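Local structure of secreted in xylem 3 (Fusarium oxysporum, 5OD4) at residues Pro3-Pro8 with Glu78-Arg83; Thr15-Ser20 with Tyr121-Ser126; Asp94-Ala99 with Ile111-Asp116. The protein is a secreted effector of a plant-infecting fungus that probably suppresses host immunity and can itself be recognised by the plant. All coordinates share one frame; numbering follows the deposited sequence.

Interaction 1: Pro3-Pro8 with Glu78-Arg83. With EDO (1,2-ethanediol), chain B.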
loop_
_atom_site.group_PDB
_atom_site.type_symbol
_atom_site.label_atom_id
_atom_site.label_comp_id
_atom_site.label_asym_id
_atom_site.label_seq_id
_atom_site.Cartn_x
_atom_site.Cartn_y
_atom_site.Cartn_z
ATOM N N PRO A 3 5.970 -10.878 -7.939
ATOM C CA PRO A 3 4.700 -10.512 -7.389
ATOM C C PRO A 3 3.565 -10.637 -8.422
ATOM O O PRO A 3 3.723 -10.219 -9.581
ATOM C CB PRO A 3 4.949 -9.044 -6.935
ATOM C CG PRO A 3 6.422 -8.931 -6.854
ATOM C CD PRO A 3 6.992 -9.828 -7.876
ATOM N N TYR A 4 2.416 -11.087 -7.962
ATOM C CA TYR A 4 1.239 -11.261 -8.788
ATOM C C TYR A 4 0.167 -10.276 -8.308
ATOM O O TYR A 4 -0.170 -10.280 -7.130
ATOM C CB TYR A 4 0.728 -12.684 -8.621
ATOM C CG TYR A 4 -0.537 -13.015 -9.377
ATOM C CD1 TYR A 4 -1.814 -12.631 -8.904
ATOM C CD2 TYR A 4 -0.508 -13.668 -10.594
ATOM C CE1 TYR A 4 -2.976 -12.893 -9.595
ATOM C CE2 TYR A 4 -1.690 -13.934 -11.286
ATOM C CZ TYR A 4 -2.916 -13.556 -10.775
ATOM O OH TYR A 4 -4.099 -13.796 -11.425
ATOM N N CYS A 5 -0.369 -9.482 -9.232
ATOM C CA CYS A 5 -1.394 -8.495 -8.890
ATOM C C CYS A 5 -2.674 -8.864 -9.627
ATOM O O CYS A 5 -2.698 -8.919 -10.852
ATOM C CB CYS A 5 -0.940 -7.096 -9.293
ATOM S SG CYS A 5 0.241 -6.281 -8.220
ATOM N N VAL A 6 -3.744 -9.101 -8.869
ATOM C CA VAL A 6 -5.034 -9.399 -9.471
ATOM C C VAL A 6 -5.704 -8.136 -10.015
ATOM O O VAL A 6 -6.564 -8.242 -10.907
ATOM C CB VAL A 6 -5.928 -10.211 -8.521
ATOM C CG1 VAL A 6 -6.592 -9.319 -7.498
ATOM C CG2 VAL A 6 -6.927 -11.050 -9.303
ATOM N N PHE A 7 -5.343 -6.958 -9.492
ATOM C CA PHE A 7 -5.878 -5.687 -9.960
ATOM C C PHE A 7 -4.775 -4.984 -10.763
ATOM O O PHE A 7 -3.613 -5.045 -10.350
ATOM C CB PHE A 7 -6.252 -4.807 -8.771
ATOM C CG PHE A 7 -7.208 -5.453 -7.812
ATOM C CD1 PHE A 7 -8.531 -5.721 -8.194
ATOM C CD2 PHE A 7 -6.793 -5.841 -6.538
ATOM C CE1 PHE A 7 -9.419 -6.306 -7.302
ATOM C CE2 PHE A 7 -7.676 -6.440 -5.657
ATOM C CZ PHE A 7 -8.991 -6.677 -6.035
ATOM N N PRO A 8 -5.089 -4.319 -11.871
ATOM C CA PRO A 8 -6.433 -3.957 -12.349
ATOM C C PRO A 8 -7.036 -4.954 -13.320
ATOM O O PRO A 8 -8.046 -4.625 -13.974
ATOM C CB PRO A 8 -6.188 -2.603 -13.044
ATOM C CG PRO A 8 -4.801 -2.767 -13.597
ATOM C CD PRO A 8 -4.052 -3.486 -12.524
ATOM N N GLU A 78 -6.413 -8.820 0.287
ATOM C CA GLU A 78 -5.319 -8.689 -0.665
ATOM C C GLU A 78 -4.861 -7.238 -0.671
ATOM O O GLU A 78 -5.685 -6.323 -0.784
ATOM C CB GLU A 78 -5.829 -9.114 -2.045
ATOM C CG GLU A 78 -4.849 -8.972 -3.193
ATOM C CD GLU A 78 -3.724 -9.965 -3.194
ATOM O OE1 GLU A 78 -3.598 -10.796 -2.300
ATOM O OE2 GLU A 78 -2.913 -9.912 -4.170
ATOM N N ILE A 79 -3.543 -7.022 -0.566
ATOM C CA ILE A 79 -2.942 -5.700 -0.561
ATOM C C ILE A 79 -1.904 -5.682 -1.677
ATOM O O ILE A 79 -1.024 -6.534 -1.716
ATOM C CB ILE A 79 -2.267 -5.413 0.787
ATOM C CG1 ILE A 79 -3.253 -5.502 1.938
ATOM C CG2 ILE A 79 -1.596 -4.054 0.766
ATOM C CD1 ILE A 79 -2.616 -5.770 3.268
ATOM N N GLU A 80 -2.044 -4.744 -2.626
ATOM C CA GLU A 80 -1.166 -4.714 -3.795
ATOM C C GLU A 80 -0.644 -3.337 -4.035
ATOM O O GLU A 80 -1.393 -2.357 -3.949
ATOM C CB GLU A 80 -1.920 -5.218 -5.042
ATOM C CG GLU A 80 -2.454 -6.609 -4.916
ATOM C CD GLU A 80 -3.171 -7.162 -6.132
ATOM O OE1 GLU A 80 -3.438 -6.429 -7.108
ATOM O OE2 GLU A 80 -3.440 -8.397 -6.104
ATOM N N VAL A 81 0.621 -3.271 -4.447
ATOM C CA VAL A 81 1.238 -2.042 -4.922
ATOM C C VAL A 81 1.741 -2.260 -6.338
ATOM O O VAL A 81 2.541 -3.185 -6.582
ATOM C CB VAL A 81 2.395 -1.582 -4.021
ATOM C CG1 VAL A 81 3.050 -0.340 -4.594
ATOM C CG2 VAL A 81 1.906 -1.354 -2.604
ATOM N N ARG A 82 1.307 -1.399 -7.253
ATOM C CA ARG A 82 1.896 -1.303 -8.583
ATOM C C ARG A 82 2.725 -0.030 -8.652
ATOM O O ARG A 82 2.451 0.951 -7.957
ATOM C CB ARG A 82 0.820 -1.282 -9.672
ATOM C CG ARG A 82 -0.030 -2.542 -9.634
ATOM C CD ARG A 82 -1.038 -2.647 -10.750
ATOM N NE ARG A 82 -0.388 -2.926 -11.994
ATOM C CZ ARG A 82 -0.213 -2.105 -13.030
ATOM N NH1 ARG A 82 -0.570 -0.847 -13.043
ATOM N NH2 ARG A 82 0.371 -2.625 -14.048
ATOM N N ARG A 83 3.765 -0.058 -9.487
ATOM C CA ARG A 83 4.566 1.150 -9.729
ATOM C C ARG A 83 4.539 1.471 -11.216
ATOM O O ARG A 83 4.660 0.562 -12.061
ATOM C CB ARG A 83 5.983 1.022 -9.178
ATOM C CG ARG A 83 6.872 0.001 -9.868
ATOM C CD ARG A 83 8.268 -0.007 -9.262
ATOM N NE ARG A 83 9.130 -0.954 -9.942
ATOM C CZ ARG A 83 10.420 -1.122 -9.698
ATOM N NH1 ARG A 83 11.037 -0.325 -8.836
ATOM N NH2 ARG A 83 11.118 -2.038 -10.350
HETATM C C1 EDO B . -3.857 -15.740 -14.682
HETATM O O1 EDO B . -4.154 -15.574 -13.277
HETATM C C2 EDO B . -2.599 -16.553 -14.940
HETATM O O2 EDO B . -1.520 -15.982 -14.241
HETATM O O HOH W 1 -1.137 -11.838 -5.080
HETATM O O HOH W 2 -2.658 -3.945 -7.967
#
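Cys5 and Glu80 mark the closest backbone approach, their CA atoms 6.3 Å apart, where the loop 3-8 passes over strand 78-83 at 79° between end-to-end directions. Glu80 does most of the work. Its CG stands anti to its carbonyl carbon (chi1 -59°) and the chain is extended beyond that, which carries the carboxylate up to two successive amides. Val6 N donates to Glu80 OE2 at 2.9 Å, on the syn side but tilted from the carboxylate plane. Phe7 N reaches Glu80 OE1 at 3.1 Å through the syn lone pair. Cys5 CB rests 3.4 Å from Glu80 OE1, and the Phe7 and Glu80 side chains cross at about a right angle, ring and carboxylate planes 55° apart. A water donates to Phe7 O and Glu80 OE1; another to Tyr4 O and Glu78 OE2. Tyr4 OH hydrogen-bonds O1 of a 1,2-ethanediol, probably from the crystallisation liquor, at the ring edge, in plane. Arg82 packs its aliphatic part on the loop: Pro8 CD meets Arg82 CD at 3.6 Å and lies over one face of the guanidinium, whose NH2 is bonded to Ala92 O. The disulfide from Cys5 to Cys95 ties the loop to the next strand. Glu78 OE2 and Glu80 OE2 are only 2.5 Å apart, so one acid probably holds a proton and donates it to the other, although Arg100 forms a salt bridge with Glu78 through OE1.

Interaction 2: Thr15-Ser20 with Tyr121-Ser126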
loop_
_atom_site.group_PDB
_atom_site.type_symbol
_atom_site.label_atom_id
_atom_site.label_comp_id
_atom_site.label_asym_id
_atom_site.label_seq_id
_atom_site.Cartn_x
_atom_site.Cartn_y
_atom_site.Cartn_z
ATOM N N THR A 15 -16.101 -1.982 -1.225
ATOM C CA THR A 15 -15.345 -1.907 0.021
ATOM C C THR A 15 -13.834 -1.946 -0.219
ATOM O O THR A 15 -13.052 -2.066 0.732
ATOM C CB THR A 15 -15.757 -3.001 0.975
ATOM O OG1 THR A 15 -15.497 -4.241 0.330
ATOM C CG2 THR A 15 -17.195 -2.887 1.429
ATOM N N SER A 16 -13.409 -1.919 -1.461
ATOM C CA SER A 16 -11.989 -1.787 -1.746
ATOM C C SER A 16 -11.526 -0.361 -1.498
ATOM O O SER A 16 -12.311 0.584 -1.585
ATOM C CB SER A 16 -11.717 -2.161 -3.189
ATOM O OG SER A 16 -12.170 -3.480 -3.516
ATOM N N PHE A 17 -10.231 -0.226 -1.267
ATOM C CA PHE A 17 -9.610 1.091 -1.149
ATOM C C PHE A 17 -8.491 1.183 -2.163
ATOM O O PHE A 17 -7.660 0.288 -2.253
ATOM C CB PHE A 17 -9.027 1.274 0.240
ATOM C CG PHE A 17 -8.271 2.562 0.438
ATOM C CD1 PHE A 17 -8.925 3.770 0.492
ATOM C CD2 PHE A 17 -6.906 2.554 0.597
ATOM C CE1 PHE A 17 -8.221 4.956 0.666
ATOM C CE2 PHE A 17 -6.195 3.718 0.805
ATOM C CZ PHE A 17 -6.852 4.920 0.847
ATOM N N THR A 18 -8.450 2.290 -2.905
ATOM C CA THR A 18 -7.358 2.574 -3.816
ATOM C C THR A 18 -6.850 3.968 -3.568
ATOM O O THR A 18 -7.616 4.897 -3.299
ATOM C CB THR A 18 -7.813 2.437 -5.258
ATOM O OG1 THR A 18 -8.920 3.316 -5.511
ATOM C CG2 THR A 18 -8.216 1.024 -5.577
ATOM N N THR A 19 -5.542 4.124 -3.699
ATOM C CA THR A 19 -4.927 5.442 -3.665
ATOM C C THR A 19 -3.629 5.400 -4.459
ATOM O O THR A 19 -3.093 4.350 -4.706
ATOM C CB THR A 19 -4.713 5.928 -2.216
ATOM O OG1 THR A 19 -4.400 7.317 -2.246
ATOM C CG2 THR A 19 -3.646 5.151 -1.457
ATOM N N SER A 20 -3.158 6.564 -4.845
ATOM C CA SER A 20 -1.850 6.663 -5.458
ATOM C C SER A 20 -1.043 7.723 -4.766
ATOM O O SER A 20 -1.585 8.638 -4.168
ATOM C CB SER A 20 -1.955 6.958 -6.920
ATOM O OG SER A 20 -2.581 8.195 -7.131
ATOM N N TYR A 121 3.163 5.318 -7.319
ATOM C CA TYR A 121 2.762 4.076 -6.689
ATOM C C TYR A 121 1.256 4.029 -6.518
ATOM O O TYR A 121 0.633 5.030 -6.164
ATOM C CB TYR A 121 3.468 3.940 -5.307
ATOM C CG TYR A 121 4.952 3.990 -5.464
ATOM C CD1 TYR A 121 5.650 2.877 -5.877
ATOM C CD2 TYR A 121 5.660 5.152 -5.275
ATOM C CE1 TYR A 121 7.026 2.922 -6.074
ATOM C CE2 TYR A 121 7.029 5.231 -5.480
ATOM C CZ TYR A 121 7.697 4.111 -5.890
ATOM O OH TYR A 121 9.062 4.120 -6.130
ATOM N N TYR A 122 0.684 2.848 -6.758
ATOM C CA TYR A 122 -0.773 2.643 -6.724
ATOM C C TYR A 122 -1.069 1.514 -5.768
ATOM O O TYR A 122 -0.685 0.367 -6.029
ATOM C CB TYR A 122 -1.303 2.316 -8.136
ATOM C CG TYR A 122 -1.104 3.462 -9.099
ATOM C CD1 TYR A 122 0.143 3.712 -9.707
ATOM C CD2 TYR A 122 -2.145 4.315 -9.370
ATOM C CE1 TYR A 122 0.321 4.767 -10.579
ATOM C CE2 TYR A 122 -1.975 5.422 -10.236
ATOM C CZ TYR A 122 -0.732 5.625 -10.804
ATOM O OH TYR A 122 -0.545 6.682 -11.672
ATOM N N LEU A 123 -1.753 1.822 -4.673
ATOM C CA LEU A 123 -2.099 0.866 -3.641
ATOM C C LEU A 123 -3.566 0.464 -3.793
ATOM O O LEU A 123 -4.436 1.326 -3.929
ATOM C CB LEU A 123 -1.913 1.526 -2.264
ATOM C CG LEU A 123 -2.414 0.787 -1.040
ATOM C CD1 LEU A 123 -1.656 -0.516 -0.840
ATOM C CD2 LEU A 123 -2.322 1.674 0.193
ATOM N N THR A 124 -3.815 -0.840 -3.702
ATOM C CA THR A 124 -5.190 -1.371 -3.644
ATOM C C THR A 124 -5.273 -2.299 -2.456
ATOM O O THR A 124 -4.401 -3.155 -2.265
ATOM C CB THR A 124 -5.568 -2.117 -4.918
ATOM O OG1 THR A 124 -5.412 -1.281 -6.060
ATOM C CG2 THR A 124 -7.012 -2.602 -4.876
ATOM N N ILE A 125 -6.340 -2.157 -1.678
ATOM C CA ILE A 125 -6.676 -3.059 -0.552
ATOM C C ILE A 125 -8.070 -3.584 -0.841
ATOM O O ILE A 125 -9.008 -2.788 -1.053
ATOM C CB ILE A 125 -6.678 -2.313 0.784
ATOM C CG1 ILE A 125 -5.306 -1.663 1.070
ATOM C CG2 ILE A 125 -7.064 -3.236 1.917
ATOM C CD1 ILE A 125 -5.293 -0.720 2.260
ATOM N N SER A 126 -8.246 -4.910 -0.824
ATOM C CA SER A 126 -9.574 -5.491 -1.099
ATOM C C SER A 126 -9.767 -6.776 -0.345
ATOM O O SER A 126 -8.883 -7.597 -0.292
ATOM C CB SER A 126 -9.711 -5.764 -2.587
ATOM O OG SER A 126 -11.013 -6.191 -2.885
HETATM O O HOH W 3 -12.506 -5.947 -5.056
#
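Phe17 pairs with Ile125 and Thr19 with Leu123 as the hydrogen-bonded pairs of two antiparallel strands, 17-20 and 121-126, whose axes approach to 4.7 Å with 170° between their directions. Each pair exchanges two backbone bonds; Phe17 N to Ile125 O and Ile125 N to Phe17 O are both 2.8 Å long. Between them the non-hydrogen-bonded pair Thr18-Thr124 closes up, Thr18 CA coming within 3.2 Å of Leu123 O in a CA-H...O contact.

The apolar face is the well-filled one. Phe17, with CG anti to its backbone N (chi1 176°), lays its ring obliquely beside Ile125, CD2 to CD1 4.0 Å, while Leu123 CD2 comes up at the ring edge, near its plane. Thr19 turns its methyl rather than its hydroxyl to the neighbour: CG2 lies 4.1 Å from Leu123 CD2. Ile50 of strand 47-53 touches both Thr19 and Leu123, and His48 meets the Phe17 ring, so the opposing sheet packs on this face, where Leu123 and Ile125 are buried.

The other face is looser and more polar. Thr18 and Thr124 lie side by side and point the same way, CG2 of Thr18 meeting OG1 of Thr124 at 3.7 Å. Further along, Ser20 CB approaches the Tyr122 ring obliquely, 3.6 Å from CD2. Thr18 and Ser20 are exposed to solvent, whereas Phe7 from the N-terminal loop packs on Thr124. At the loop end of the contact a water bridges Ser16 OG and Ser126 OG, and Ser16 OG also bonds Ser13 N.

With a mainly apolar face turned inward and a hydroxyl-rich one outward, and with strand 17-21 joined to a single partner within the chain, this is the edge of one sheet of a beta-sandwich.

Interaction 3: Asp94-Ala99 with Ile111-Asp116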
loop_
_atom_site.group_PDB
_atom_site.type_symbol
_atom_site.label_atom_id
_atom_site.label_comp_id
_atom_site.label_asym_id
_atom_site.label_seq_id
_atom_site.Cartn_x
_atom_site.Cartn_y
_atom_site.Cartn_z
ATOM N N ASP A 94 4.240 -1.998 -13.335
ATOM C CA ASP A 94 4.668 -3.257 -12.798
ATOM C C ASP A 94 3.906 -3.595 -11.533
ATOM O O ASP A 94 3.697 -2.706 -10.700
ATOM C CB ASP A 94 6.156 -3.211 -12.313
ATOM C CG ASP A 94 7.132 -2.741 -13.264
ATOM O OD1 ASP A 94 7.054 -3.158 -14.436
ATOM O OD2 ASP A 94 8.054 -1.945 -12.810
ATOM N N CYS A 95 3.578 -4.872 -11.340
ATOM C CA CYS A 95 3.190 -5.347 -10.020
ATOM C C CYS A 95 4.457 -5.393 -9.178
ATOM O O CYS A 95 5.381 -6.112 -9.507
ATOM C CB CYS A 95 2.557 -6.731 -10.100
ATOM S SG CYS A 95 1.978 -7.339 -8.497
ATOM N N PHE A 96 4.495 -4.610 -8.123
ATOM C CA PHE A 96 5.715 -4.336 -7.393
ATOM C C PHE A 96 5.822 -5.139 -6.114
ATOM O O PHE A 96 6.823 -5.838 -5.885
ATOM C CB PHE A 96 5.788 -2.819 -7.154
ATOM C CG PHE A 96 7.083 -2.313 -6.588
ATOM C CD1 PHE A 96 8.309 -2.850 -6.904
ATOM C CD2 PHE A 96 7.045 -1.177 -5.751
ATOM C CE1 PHE A 96 9.483 -2.317 -6.357
ATOM C CE2 PHE A 96 8.203 -0.618 -5.236
ATOM C CZ PHE A 96 9.425 -1.189 -5.545
ATOM N N HIS A 97 4.811 -5.065 -5.258
ATOM C CA HIS A 97 4.796 -5.824 -4.008
ATOM C C HIS A 97 3.364 -6.135 -3.636
ATOM O O HIS A 97 2.470 -5.357 -3.935
ATOM C CB HIS A 97 5.438 -5.039 -2.855
ATOM C CG HIS A 97 6.910 -4.900 -2.947
ATOM N ND1 HIS A 97 7.759 -5.963 -2.801
ATOM C CD2 HIS A 97 7.696 -3.839 -3.268
ATOM C CE1 HIS A 97 9.011 -5.549 -2.973
ATOM N NE2 HIS A 97 8.996 -4.257 -3.253
ATOM N N THR A 98 3.181 -7.243 -2.927
ATOM C CA THR A 98 1.871 -7.590 -2.394
ATOM C C THR A 98 1.995 -8.102 -0.975
ATOM O O THR A 98 3.071 -8.518 -0.535
ATOM C CB THR A 98 1.167 -8.653 -3.260
ATOM O OG1 THR A 98 1.879 -9.875 -3.127
ATOM C CG2 THR A 98 1.084 -8.265 -4.746
ATOM N N ALA A 99 0.869 -8.080 -0.262
ATOM C CA ALA A 99 0.797 -8.616 1.086
ATOM C C ALA A 99 -0.617 -9.077 1.355
ATOM O O ALA A 99 -1.528 -8.817 0.616
ATOM C CB ALA A 99 1.237 -7.589 2.112
ATOM N N ILE A 111 4.422 -3.724 3.716
ATOM C CA ILE A 111 5.225 -3.734 2.506
ATOM C C ILE A 111 6.248 -2.625 2.605
ATOM O O ILE A 111 5.906 -1.543 3.070
ATOM C CB ILE A 111 4.328 -3.523 1.277
ATOM C CG1 ILE A 111 3.324 -4.642 1.128
ATOM C CG2 ILE A 111 5.134 -3.299 0.037
ATOM C CD1 ILE A 111 2.290 -4.397 0.071
ATOM N N SER A 112 7.471 -2.861 2.129
ATOM C CA SER A 112 8.449 -1.758 2.102
ATOM C C SER A 112 9.408 -1.941 0.958
ATOM O O SER A 112 9.569 -3.036 0.430
ATOM C CB SER A 112 9.201 -1.633 3.418
ATOM O OG SER A 112 10.040 -2.742 3.677
ATOM N N TRP A 113 10.049 -0.831 0.598
ATOM C CA TRP A 113 10.996 -0.815 -0.528
ATOM C C TRP A 113 11.924 0.371 -0.394
ATOM O O TRP A 113 11.653 1.314 0.343
ATOM C CB TRP A 113 10.282 -0.820 -1.874
ATOM C CG TRP A 113 9.410 0.362 -2.162
ATOM C CD1 TRP A 113 9.769 1.526 -2.764
ATOM C CD2 TRP A 113 8.003 0.455 -1.938
ATOM N NE1 TRP A 113 8.676 2.337 -2.945
ATOM C CE2 TRP A 113 7.577 1.695 -2.443
ATOM C CE3 TRP A 113 7.034 -0.413 -1.388
ATOM C CZ2 TRP A 113 6.249 2.071 -2.428
ATOM C CZ3 TRP A 113 5.731 0.001 -1.360
ATOM C CH2 TRP A 113 5.347 1.218 -1.868
ATOM N N ASP A 114 13.035 0.347 -1.120
ATOM C CA ASP A 114 13.958 1.490 -1.136
ATOM C C ASP A 114 13.253 2.658 -1.840
ATOM O O ASP A 114 12.808 2.545 -2.970
ATOM C CB ASP A 114 15.239 1.134 -1.877
ATOM C CG ASP A 114 16.097 0.126 -1.153
ATOM O OD1 ASP A 114 15.981 -0.081 0.061
ATOM O OD2 ASP A 114 17.015 -0.410 -1.818
ATOM N N ALA A 115 13.211 3.805 -1.178
ATOM C CA ALA A 115 12.448 4.929 -1.698
ATOM C C ALA A 115 12.989 5.371 -3.042
ATOM O O ALA A 115 14.212 5.466 -3.226
ATOM C CB ALA A 115 12.480 6.062 -0.702
ATOM N N ASP A 116 12.088 5.671 -3.972
ATOM C CA ASP A 116 12.453 6.007 -5.341
ATOM C C ASP A 116 11.418 6.962 -5.912
ATOM O O ASP A 116 10.238 6.621 -6.043
ATOM C CB ASP A 116 12.608 4.748 -6.186
ATOM C CG ASP A 116 13.190 5.017 -7.602
ATOM O OD1 ASP A 116 13.050 6.100 -8.135
ATOM O OD2 ASP A 116 13.812 4.085 -8.189
#
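Phe96 and Trp113 meet edge to face in a side-chain contact between the two sheets of the sandwich, where strand 94-99 lies over strand 111-114. The strand axes come no closer than 7.6 Å and run at 150°, so the segments face each other through side chains instead of pairing by their backbones.

The Phe96 edge is turned to the indole: CE2 sits over the five-membered ring, 3.4 Å from Trp113 CG, with the ring planes 63° apart. Trp113 CG lies between backbone N and carbonyl carbon (chi1 63°), with the indole turned toward Phe96; Ile111 CG2 sits at its edge, in plane. His97 packs beside the two aromatics. Its CD2 stands over the centre of the Phe96 ring, 3.5 Å above the plane, and its CB presses on Ile111 CG2 at 3.4 Å. Ser112 O lies over one face of the His97 imidazole, 3.9 Å above its plane and offset toward the rim. At the far end Ala99 CB packs on Ile111 CG1 at 3.7 Å.

Two consecutive residues, Phe96 and His97, can both point at the opposite sheet because they form a classic beta bulge facing Val81. That residue belongs to strand 77-85, the neighbour of 94-101, and its side chain also touches Trp113; strand 60-66 also touches the indole through Thr61 and Ile63, and Tyr121 of strand 119-127 meets it ring to ring.

Interactions 1 and 2 lie about 9 Å apart, centre to centre, and share one four-stranded sheet, ordered 17-21, 119-127, 77-85, 94-101; probable backbone hydrogen bonds between Glu78 and Ser126 and between Arg82 and Tyr122 link their strands. Interaction 3 spans from the last strand of that sheet to strand 109-114 of the other, about 10 Å from interaction 1 and 13 Å from interaction 2. Along the chain the segments of interactions 1 and 2 alternate, while interaction 3 follows interaction 1 and falls between the two halves of interaction 2. The N-terminal loop, an edge strand and the inter-sheet core are thus joined, with the Cys5-Cys95 disulfide covalently tying interaction 1 to interaction 3.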